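Local coordinates for protein 432aa long hypothetical deoxyribodipyrimidine photolyase (Sulfolobus tokodaii, PDB 2E0I) that probably repairs ultraviolet-damaged DNA by light-driven splitting of pyrimidine dimers, and binds two FAD molecules, one of them a proposed light-harvesting cofactor, at residues 62-76 and 162-174. Sequence-based numbering, arbitrary orientation.
Sequences DDELRKKGSRLNVFF and FDVTDSSMNVDFL
R71 lays its guanidinium against the backbone of the loop 162-174, where NH1 donates to M169 O (3.1 Å) and NH2 to S168 O (3.2 Å), both from above the carbonyl planes. An arginine suits this place because its two terminal nitrogens can serve neighbouring carbonyls at once. M169 O also accepts from V74 N (2.9 Å), which arrives from the opposite face of that carbonyl; M169 N returns a bond to V74 O, making a single antiparallel bridge. The amide of N73 joins two partners: OD1 accepts from T165 N (2.9 Å, 161° at the hydrogen), while ND2 is taken by P31 O. A lysine in place of R71 would probably leave S168 O or M169 O without its side-chain donor. Apolar contacts flank this polar centre. CD2 of L65 sits 3.9 Å over the middle of the F162 ring, a CH-pi contact, and V171 CG1 meets L72 CD2. With CG anti to the backbone N (chi1 -180°), D62 turns OD1 to L72 N and OD2 to R66 NE. The loop thus borders strand 73-76, outermost in the parallel sheet beside strand 28-35, with V171 and L174 against helix 48-66 and F162 on helix 17-25.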
ATOM      1  N   ASP A  62       2.226 -21.116  -3.700  1.00 27.81           N
ATOM      2  CA  ASP A  62       2.866 -22.275  -4.297  1.00 30.52           C
ATOM      3  C   ASP A  62       2.338 -23.573  -3.672  1.00 32.62           C
ATOM      4  O   ASP A  62       2.217 -24.588  -4.350  1.00 33.26           O
ATOM      5  CB  ASP A  62       4.379 -22.193  -4.119  1.00 31.37           C
ATOM      6  CG  ASP A  62       5.100 -23.382  -4.734  1.00 32.77           C
ATOM      7  OD1 ASP A  62       5.096 -23.520  -5.976  1.00 31.70           O
ATOM      8  OD2 ASP A  62       5.663 -24.188  -3.963  1.00 35.13           O
ATOM      9  N   ASP A  63       2.019 -23.548  -2.382  1.00 34.44           N
ATOM     10  CA  ASP A  63       1.494 -24.739  -1.737  1.00 36.17           C
ATOM     11  C   ASP A  63       0.127 -25.049  -2.287  1.00 36.00           C
ATOM     12  O   ASP A  63      -0.183 -26.198  -2.575  1.00 37.15           O
ATOM     13  CB  ASP A  63       1.394 -24.539  -0.234  1.00 41.05           C
ATOM     14  CG  ASP A  63       2.742 -24.360   0.403  1.00 46.35           C
ATOM     15  OD1 ASP A  63       2.793 -24.098   1.630  1.00 49.09           O
ATOM     16  OD2 ASP A  63       3.751 -24.482  -0.336  1.00 50.45           O
ATOM     17  N   GLU A  64      -0.700 -24.023  -2.432  1.00 34.86           N
ATOM     18  CA  GLU A  64      -2.034 -24.228  -2.957  1.00 34.66           C
ATOM     19  C   GLU A  64      -1.969 -24.836  -4.345  1.00 34.46           C
ATOM     20  O   GLU A  64      -2.829 -25.636  -4.724  1.00 34.71           O
ATOM     21  CB  GLU A  64      -2.787 -22.906  -2.987  1.00 35.76           C
ATOM     22  CG  GLU A  64      -3.051 -22.384  -1.596  1.00 40.76           C
ATOM     23  CD  GLU A  64      -3.869 -23.357  -0.751  1.00 43.55           C
ATOM     24  OE1 GLU A  64      -3.815 -23.261   0.495  1.00 44.15           O
ATOM     25  OE2 GLU A  64      -4.576 -24.215  -1.332  1.00 46.92           O
ATOM     26  N   LEU A  65      -0.936 -24.468  -5.098  1.00 33.03           N
ATOM     27  CA  LEU A  65      -0.755 -24.988  -6.444  1.00 31.49           C
ATOM     28  C   LEU A  65      -0.264 -26.437  -6.434  1.00 31.50           C
ATOM     29  O   LEU A  65      -0.611 -27.228  -7.320  1.00 30.90           O
ATOM     30  CB  LEU A  65       0.218 -24.098  -7.229  1.00 29.88           C
ATOM     31  CG  LEU A  65      -0.364 -22.759  -7.702  1.00 28.31           C
ATOM     32  CD1 LEU A  65       0.707 -21.916  -8.363  1.00 27.15           C
ATOM     33  CD2 LEU A  65      -1.499 -23.017  -8.672  1.00 26.20           C
ATOM     34  N   ARG A  66       0.538 -26.790  -5.435  1.00 31.43           N
ATOM     35  CA  ARG A  66       1.046 -28.149  -5.350  1.00 32.17           C
ATOM     36  C   ARG A  66      -0.078 -29.094  -4.975  1.00 32.93           C
ATOM     37  O   ARG A  66      -0.055 -30.269  -5.329  1.00 33.79           O
ATOM     38  CB  ARG A  66       2.202 -28.237  -4.347  1.00 31.09           C
ATOM     39  CG  ARG A  66       3.461 -27.591  -4.875  1.00 31.23           C
ATOM     40  CD  ARG A  66       4.644 -27.698  -3.940  1.00 32.35           C
ATOM     41  NE  ARG A  66       5.764 -26.915  -4.468  1.00 34.93           N
ATOM     42  CZ  ARG A  66       6.582 -27.305  -5.447  1.00 34.78           C
ATOM     43  NH1 ARG A  66       6.429 -28.488  -6.013  1.00 34.91           N
ATOM     44  NH2 ARG A  66       7.537 -26.489  -5.891  1.00 34.88           N
ATOM     45  N   LYS A  67      -1.076 -28.570  -4.274  1.00 33.54           N
ATOM     46  CA  LYS A  67      -2.217 -29.380  -3.871  1.00 34.38           C
ATOM     47  C   LYS A  67      -3.116 -29.596  -5.077  1.00 33.34           C
ATOM     48  O   LYS A  67      -4.188 -30.187  -4.962  1.00 34.16           O
ATOM     49  CB  LYS A  67      -3.006 -28.687  -2.757  1.00 35.91           C
ATOM     50  CG  LYS A  67      -2.249 -28.542  -1.456  1.00 38.20           C
ATOM     51  CD  LYS A  67      -3.038 -27.706  -0.458  1.00 41.66           C
ATOM     52  CE  LYS A  67      -2.249 -27.507   0.839  1.00 44.69           C
ATOM     53  NZ  LYS A  67      -2.935 -26.603   1.815  1.00 45.77           N
ATOM     54  N   LYS A  68      -2.679 -29.097  -6.229  1.00 32.27           N
ATOM     55  CA  LYS A  68      -3.433 -29.243  -7.469  1.00 31.30           C
ATOM     56  C   LYS A  68      -2.545 -29.831  -8.550  1.00 32.11           C
ATOM     57  O   LYS A  68      -2.786 -29.639  -9.751  1.00 32.63           O
ATOM     58  CB  LYS A  68      -3.985 -27.898  -7.924  1.00 29.60           C
ATOM     59  CG  LYS A  68      -4.891 -27.290  -6.901  1.00 30.04           C
ATOM     60  CD  LYS A  68      -5.728 -26.171  -7.464  1.00 30.58           C
ATOM     61  CE  LYS A  68      -6.752 -25.756  -6.429  1.00 32.49           C
ATOM     62  NZ  LYS A  68      -7.733 -24.790  -6.964  1.00 34.80           N
ATOM     63  N   GLY A  69      -1.512 -30.549  -8.108  1.00 32.05           N
ATOM     64  CA  GLY A  69      -0.595 -31.199  -9.027  1.00 31.09           C
ATOM     65  C   GLY A  69       0.065 -30.210  -9.956  1.00 30.76           C
ATOM     66  O   GLY A  69       0.196 -30.446 -11.161  1.00 31.86           O
ATOM     67  N   SER A  70       0.472 -29.086  -9.387  1.00 28.95           N
ATOM     68  CA  SER A  70       1.129 -28.051 -10.152  1.00 27.59           C
ATOM     69  C   SER A  70       2.090 -27.373  -9.200  1.00 27.60           C
ATOM     70  O   SER A  70       2.464 -27.942  -8.172  1.00 27.52           O
ATOM     71  CB  SER A  70       0.095 -27.054 -10.669  1.00 27.76           C
ATOM     72  OG  SER A  70       0.693 -26.089 -11.511  1.00 26.62           O
ATOM     73  N   ARG A  71       2.510 -26.167  -9.552  1.00 27.35           N
ATOM     74  CA  ARG A  71       3.412 -25.396  -8.708  1.00 27.09           C
ATOM     75  C   ARG A  71       3.645 -24.082  -9.404  1.00 26.08           C
ATOM     76  O   ARG A  71       3.407 -23.947 -10.603  1.00 24.92           O
ATOM     77  CB  ARG A  71       4.765 -26.097  -8.498  1.00 28.06           C
ATOM     78  CG  ARG A  71       5.698 -26.053  -9.700  1.00 28.66           C
ATOM     79  CD  ARG A  71       7.076 -26.620  -9.364  1.00 31.36           C
ATOM     80  NE  ARG A  71       7.960 -26.715 -10.536  1.00 32.95           N
ATOM     81  CZ  ARG A  71       8.523 -25.679 -11.149  1.00 32.23           C
ATOM     82  NH1 ARG A  71       8.310 -24.447 -10.717  1.00 35.12           N
ATOM     83  NH2 ARG A  71       9.300 -25.867 -12.201  1.00 33.00           N
ATOM     84  N   LEU A  72       4.111 -23.109  -8.640  1.00 25.45           N
ATOM     85  CA  LEU A  72       4.385 -21.800  -9.185  1.00 24.01           C
ATOM     86  C   LEU A  72       5.639 -21.873 -10.069  1.00 24.02           C
ATOM     87  O   LEU A  72       6.690 -22.360  -9.645  1.00 22.98           O
ATOM     88  CB  LEU A  72       4.587 -20.807  -8.040  1.00 22.10           C
ATOM     89  CG  LEU A  72       4.652 -19.350  -8.470  1.00 21.96           C
ATOM     90  CD1 LEU A  72       3.381 -19.005  -9.243  1.00 22.09           C
ATOM     91  CD2 LEU A  72       4.815 -18.460  -7.244  1.00 22.23           C
ATOM     92  N   ASN A  73       5.503 -21.403 -11.305  1.00 23.90           N
ATOM     93  CA  ASN A  73       6.594 -21.386 -12.270  1.00 24.53           C
ATOM     94  C   ASN A  73       7.235 -20.008 -12.222  1.00 24.22           C
ATOM     95  O   ASN A  73       6.639 -19.026 -12.673  1.00 24.23           O
ATOM     96  CB  ASN A  73       6.042 -21.657 -13.668  1.00 26.53           C
ATOM     97  CG  ASN A  73       5.505 -23.072 -13.818  1.00 28.97           C
ATOM     98  OD1 ASN A  73       6.258 -24.018 -14.063  1.00 30.39           O
ATOM     99  ND2 ASN A  73       4.200 -23.223 -13.654  1.00 30.71           N
ATOM    100  N   VAL A  74       8.451 -19.937 -11.684  1.00 23.02           N
ATOM    101  CA  VAL A  74       9.138 -18.658 -11.543  1.00 21.85           C
ATOM    102  C   VAL A  74      10.197 -18.361 -12.599  1.00 21.93           C
ATOM    103  O   VAL A  74      10.964 -19.234 -12.999  1.00 22.64           O
ATOM    104  CB  VAL A  74       9.790 -18.544 -10.150  1.00 20.74           C
ATOM    105  CG1 VAL A  74      10.459 -17.191  -9.995  1.00 19.84           C
ATOM    106  CG2 VAL A  74       8.735 -18.754  -9.071  1.00 19.88           C
ATOM    107  N   PHE A  75      10.228 -17.105 -13.037  1.00 21.83           N
ATOM    108  CA  PHE A  75      11.176 -16.626 -14.037  1.00 21.78           C
ATOM    109  C   PHE A  75      11.806 -15.349 -13.523  1.00 21.91           C
ATOM    110  O   PHE A  75      11.280 -14.729 -12.602  1.00 23.92           O
ATOM    111  CB  PHE A  75      10.450 -16.344 -15.346  1.00 22.64           C
ATOM    112  CG  PHE A  75       9.896 -17.572 -16.002  1.00 22.55           C
ATOM    113  CD1 PHE A  75      10.690 -18.328 -16.861  1.00 22.67           C
ATOM    114  CD2 PHE A  75       8.592 -17.997 -15.738  1.00 22.73           C
ATOM    115  CE1 PHE A  75      10.198 -19.495 -17.451  1.00 22.41           C
ATOM    116  CE2 PHE A  75       8.082 -19.162 -16.320  1.00 22.64           C
ATOM    117  CZ  PHE A  75       8.890 -19.917 -17.181  1.00 23.25           C
ATOM    118  N   PHE A  76      12.920 -14.944 -14.114  1.00 21.67           N
ATOM    119  CA  PHE A  76      13.587 -13.729 -13.669  1.00 21.79           C
ATOM    120  C   PHE A  76      13.895 -12.818 -14.841  1.00 22.24           C
ATOM    121  O   PHE A  76      14.273 -13.290 -15.917  1.00 21.60           O
ATOM    122  CB  PHE A  76      14.880 -14.077 -12.922  1.00 21.07           C
ATOM    123  CG  PHE A  76      15.617 -12.881 -12.403  1.00 21.08           C
ATOM    124  CD1 PHE A  76      15.182 -12.222 -11.255  1.00 21.16           C
ATOM    125  CD2 PHE A  76      16.723 -12.379 -13.092  1.00 20.91           C
ATOM    126  CE1 PHE A  76      15.836 -11.075 -10.797  1.00 21.80           C
ATOM    127  CE2 PHE A  76      17.382 -11.237 -12.648  1.00 20.88           C
ATOM    128  CZ  PHE A  76      16.936 -10.581 -11.496  1.00 22.61           C
ATOM    129  N   PHE A 162      -4.263 -26.899 -13.944  1.00 39.18           N
ATOM    130  CA  PHE A 162      -2.982 -26.233 -13.815  1.00 38.57           C
ATOM    131  C   PHE A 162      -1.842 -27.117 -14.320  1.00 39.45           C
ATOM    132  O   PHE A 162      -1.659 -28.244 -13.849  1.00 40.58           O
ATOM    133  CB  PHE A 162      -2.729 -25.859 -12.354  1.00 36.42           C
ATOM    134  CG  PHE A 162      -3.515 -24.670 -11.881  1.00 33.24           C
ATOM    135  CD1 PHE A 162      -3.145 -23.383 -12.255  1.00 32.26           C
ATOM    136  CD2 PHE A 162      -4.606 -24.835 -11.044  1.00 32.11           C
ATOM    137  CE1 PHE A 162      -3.851 -22.274 -11.794  1.00 31.47           C
ATOM    138  CE2 PHE A 162      -5.323 -23.735 -10.576  1.00 31.75           C
ATOM    139  CZ  PHE A 162      -4.944 -22.449 -10.951  1.00 31.11           C
ATOM    140  N   ASP A 163      -1.080 -26.599 -15.278  1.00 39.77           N
ATOM    141  CA  ASP A 163       0.062 -27.323 -15.820  1.00 40.39           C
ATOM    142  C   ASP A 163       1.372 -26.712 -15.290  1.00 40.22           C
ATOM    143  O   ASP A 163       1.360 -25.732 -14.546  1.00 39.74           O
ATOM    144  CB  ASP A 163       0.025 -27.291 -17.347  1.00 41.79           C
ATOM    145  CG  ASP A 163       1.031 -28.240 -17.972  1.00 45.12           C
ATOM    146  OD1 ASP A 163       1.194 -29.366 -17.437  1.00 46.35           O
ATOM    147  OD2 ASP A 163       1.644 -27.862 -19.001  1.00 45.68           O
ATOM    148  N   VAL A 164       2.502 -27.295 -15.671  1.00 40.20           N
ATOM    149  CA  VAL A 164       3.800 -26.821 -15.210  1.00 40.11           C
ATOM    150  C   VAL A 164       4.813 -26.789 -16.342  1.00 41.72           C
ATOM    151  O   VAL A 164       4.614 -27.414 -17.378  1.00 43.04           O
ATOM    152  CB  VAL A 164       4.340 -27.745 -14.099  1.00 38.53           C
ATOM    153  CG1 VAL A 164       5.768 -27.390 -13.748  1.00 37.35           C
ATOM    154  CG2 VAL A 164       3.445 -27.644 -12.879  1.00 38.92           C
ATOM    155  N   THR A 165       5.888 -26.037 -16.149  1.00 43.36           N
ATOM    156  CA  THR A 165       6.957 -25.957 -17.130  1.00 45.01           C
ATOM    157  C   THR A 165       8.194 -26.418 -16.402  1.00 46.30           C
ATOM    158  O   THR A 165       8.657 -25.755 -15.481  1.00 46.54           O
ATOM    159  CB  THR A 165       7.199 -24.530 -17.621  1.00 45.31           C
ATOM    160  OG1 THR A 165       6.094 -24.110 -18.424  1.00 46.72           O
ATOM    161  CG2 THR A 165       8.466 -24.465 -18.452  1.00 43.98           C
ATOM    162  N   ASP A 166       8.723 -27.561 -16.811  1.00 48.47           N
ATOM    163  CA  ASP A 166       9.908 -28.100 -16.171  1.00 50.34           C
ATOM    164  C   ASP A 166      11.087 -27.138 -16.126  1.00 49.65           C
ATOM    165  O   ASP A 166      11.779 -27.065 -15.114  1.00 49.01           O
ATOM    166  CB  ASP A 166      10.318 -29.402 -16.854  1.00 53.49           C
ATOM    167  CG  ASP A 166       9.415 -30.566 -16.473  1.00 56.65           C
ATOM    168  OD1 ASP A 166       9.700 -31.708 -16.899  1.00 59.30           O
ATOM    169  OD2 ASP A 166       8.423 -30.337 -15.742  1.00 56.87           O
ATOM    170  N   SER A 167      11.308 -26.396 -17.208  1.00 48.79           N
ATOM    171  CA  SER A 167      12.419 -25.452 -17.257  1.00 48.21           C
ATOM    172  C   SER A 167      12.429 -24.447 -16.088  1.00 46.79           C
ATOM    173  O   SER A 167      13.424 -24.341 -15.367  1.00 47.15           O
ATOM    174  CB  SER A 167      12.418 -24.689 -18.599  1.00 49.86           C
ATOM    175  OG  SER A 167      11.383 -23.710 -18.681  1.00 52.76           O
ATOM    176  N   SER A 168      11.317 -23.734 -15.901  1.00 43.94           N
ATOM    177  CA  SER A 168      11.181 -22.708 -14.865  1.00 40.57           C
ATOM    178  C   SER A 168      11.749 -23.051 -13.498  1.00 38.28           C
ATOM    179  O   SER A 168      11.829 -24.212 -13.116  1.00 36.59           O
ATOM    180  CB  SER A 168       9.709 -22.338 -14.683  1.00 41.78           C
ATOM    181  OG  SER A 168       9.025 -23.341 -13.943  1.00 40.27           O
ATOM    182  N   MET A 169      12.137 -22.014 -12.766  1.00 36.66           N
ATOM    183  CA  MET A 169      12.654 -22.171 -11.419  1.00 35.74           C
ATOM    184  C   MET A 169      11.424 -22.246 -10.522  1.00 35.45           C
ATOM    185  O   MET A 169      10.292 -22.069 -10.986  1.00 35.10           O
ATOM    186  CB  MET A 169      13.475 -20.947 -11.004  1.00 36.65           C
ATOM    187  CG  MET A 169      14.655 -20.623 -11.884  1.00 36.86           C
ATOM    188  SD  MET A 169      15.513 -19.137 -11.338  1.00 38.05           S
ATOM    189  CE  MET A 169      14.695 -17.853 -12.368  1.00 35.93           C
ATOM    190  N   ASN A 170      11.644 -22.491  -9.237  1.00 34.75           N
ATOM    191  CA  ASN A 170      10.546 -22.559  -8.287  1.00 34.76           C
ATOM    192  C   ASN A 170      10.730 -21.502  -7.200  1.00 34.01           C
ATOM    193  O   ASN A 170      11.787 -20.884  -7.107  1.00 34.38           O
ATOM    194  CB  ASN A 170      10.470 -23.957  -7.690  1.00 35.71           C
ATOM    195  CG  ASN A 170      11.817 -24.487  -7.308  1.00 37.56           C
ATOM    196  OD1 ASN A 170      12.498 -23.921  -6.448  1.00 39.21           O
ATOM    197  ND2 ASN A 170      12.225 -25.579  -7.947  1.00 38.87           N
ATOM    198  N   VAL A 171       9.701 -21.288  -6.387  1.00 32.57           N
ATOM    199  CA  VAL A 171       9.749 -20.280  -5.335  1.00 31.29           C
ATOM    200  C   VAL A 171      11.032 -20.206  -4.520  1.00 31.15           C
ATOM    201  O   VAL A 171      11.370 -19.139  -4.001  1.00 29.63           O
ATOM    202  CB  VAL A 171       8.577 -20.441  -4.387  1.00 30.63           C
ATOM    203  CG1 VAL A 171       7.330 -19.951  -5.061  1.00 30.86           C
ATOM    204  CG2 VAL A 171       8.425 -21.888  -3.994  1.00 29.25           C
ATOM    205  N   ASP A 172      11.741 -21.327  -4.407  1.00 31.17           N
ATOM    206  CA  ASP A 172      13.009 -21.361  -3.669  1.00 32.00           C
ATOM    207  C   ASP A 172      13.889 -20.171  -4.089  1.00 29.71           C
ATOM    208  O   ASP A 172      14.507 -19.510  -3.260  1.00 28.61           O
ATOM    209  CB  ASP A 172      13.770 -22.681  -3.947  1.00 36.05           C
ATOM    210  CG  ASP A 172      13.526 -23.768  -2.870  1.00 40.56           C
ATOM    211  OD1 ASP A 172      14.103 -24.883  -2.995  1.00 42.41           O
ATOM    212  OD2 ASP A 172      12.766 -23.517  -1.902  1.00 42.67           O
ATOM    213  N   PHE A 173      13.938 -19.909  -5.389  1.00 28.35           N
ATOM    214  CA  PHE A 173      14.732 -18.818  -5.940  1.00 26.25           C
ATOM    215  C   PHE A 173      14.420 -17.473  -5.309  1.00 25.92           C
ATOM    216  O   PHE A 173      15.318 -16.660  -5.113  1.00 25.93           O
ATOM    217  CB  PHE A 173      14.512 -18.714  -7.454  1.00 24.88           C
ATOM    218  CG  PHE A 173      15.062 -17.454  -8.059  1.00 23.92           C
ATOM    219  CD1 PHE A 173      16.436 -17.211  -8.073  1.00 23.29           C
ATOM    220  CD2 PHE A 173      14.206 -16.485  -8.568  1.00 23.52           C
ATOM    221  CE1 PHE A 173      16.945 -16.011  -8.581  1.00 23.23           C
ATOM    222  CE2 PHE A 173      14.705 -15.283  -9.077  1.00 23.73           C
ATOM    223  CZ  PHE A 173      16.078 -15.044  -9.083  1.00 22.73           C
ATOM    224  N   LEU A 174      13.146 -17.245  -4.995  1.00 25.64           N
ATOM    225  CA  LEU A 174      12.712 -15.983  -4.412  1.00 24.82           C
ATOM    226  C   LEU A 174      13.234 -15.700  -3.005  1.00 25.44           C
ATOM    227  O   LEU A 174      13.231 -14.542  -2.567  1.00 24.98           O
ATOM    228  CB  LEU A 174      11.183 -15.896  -4.439  1.00 23.05           C
ATOM    229  CG  LEU A 174      10.577 -15.858  -5.847  1.00 22.24           C
ATOM    230  CD1 LEU A 174       9.078 -15.946  -5.751  1.00 23.06           C
ATOM    231  CD2 LEU A 174      10.997 -14.593  -6.573  1.00 19.38           C
TER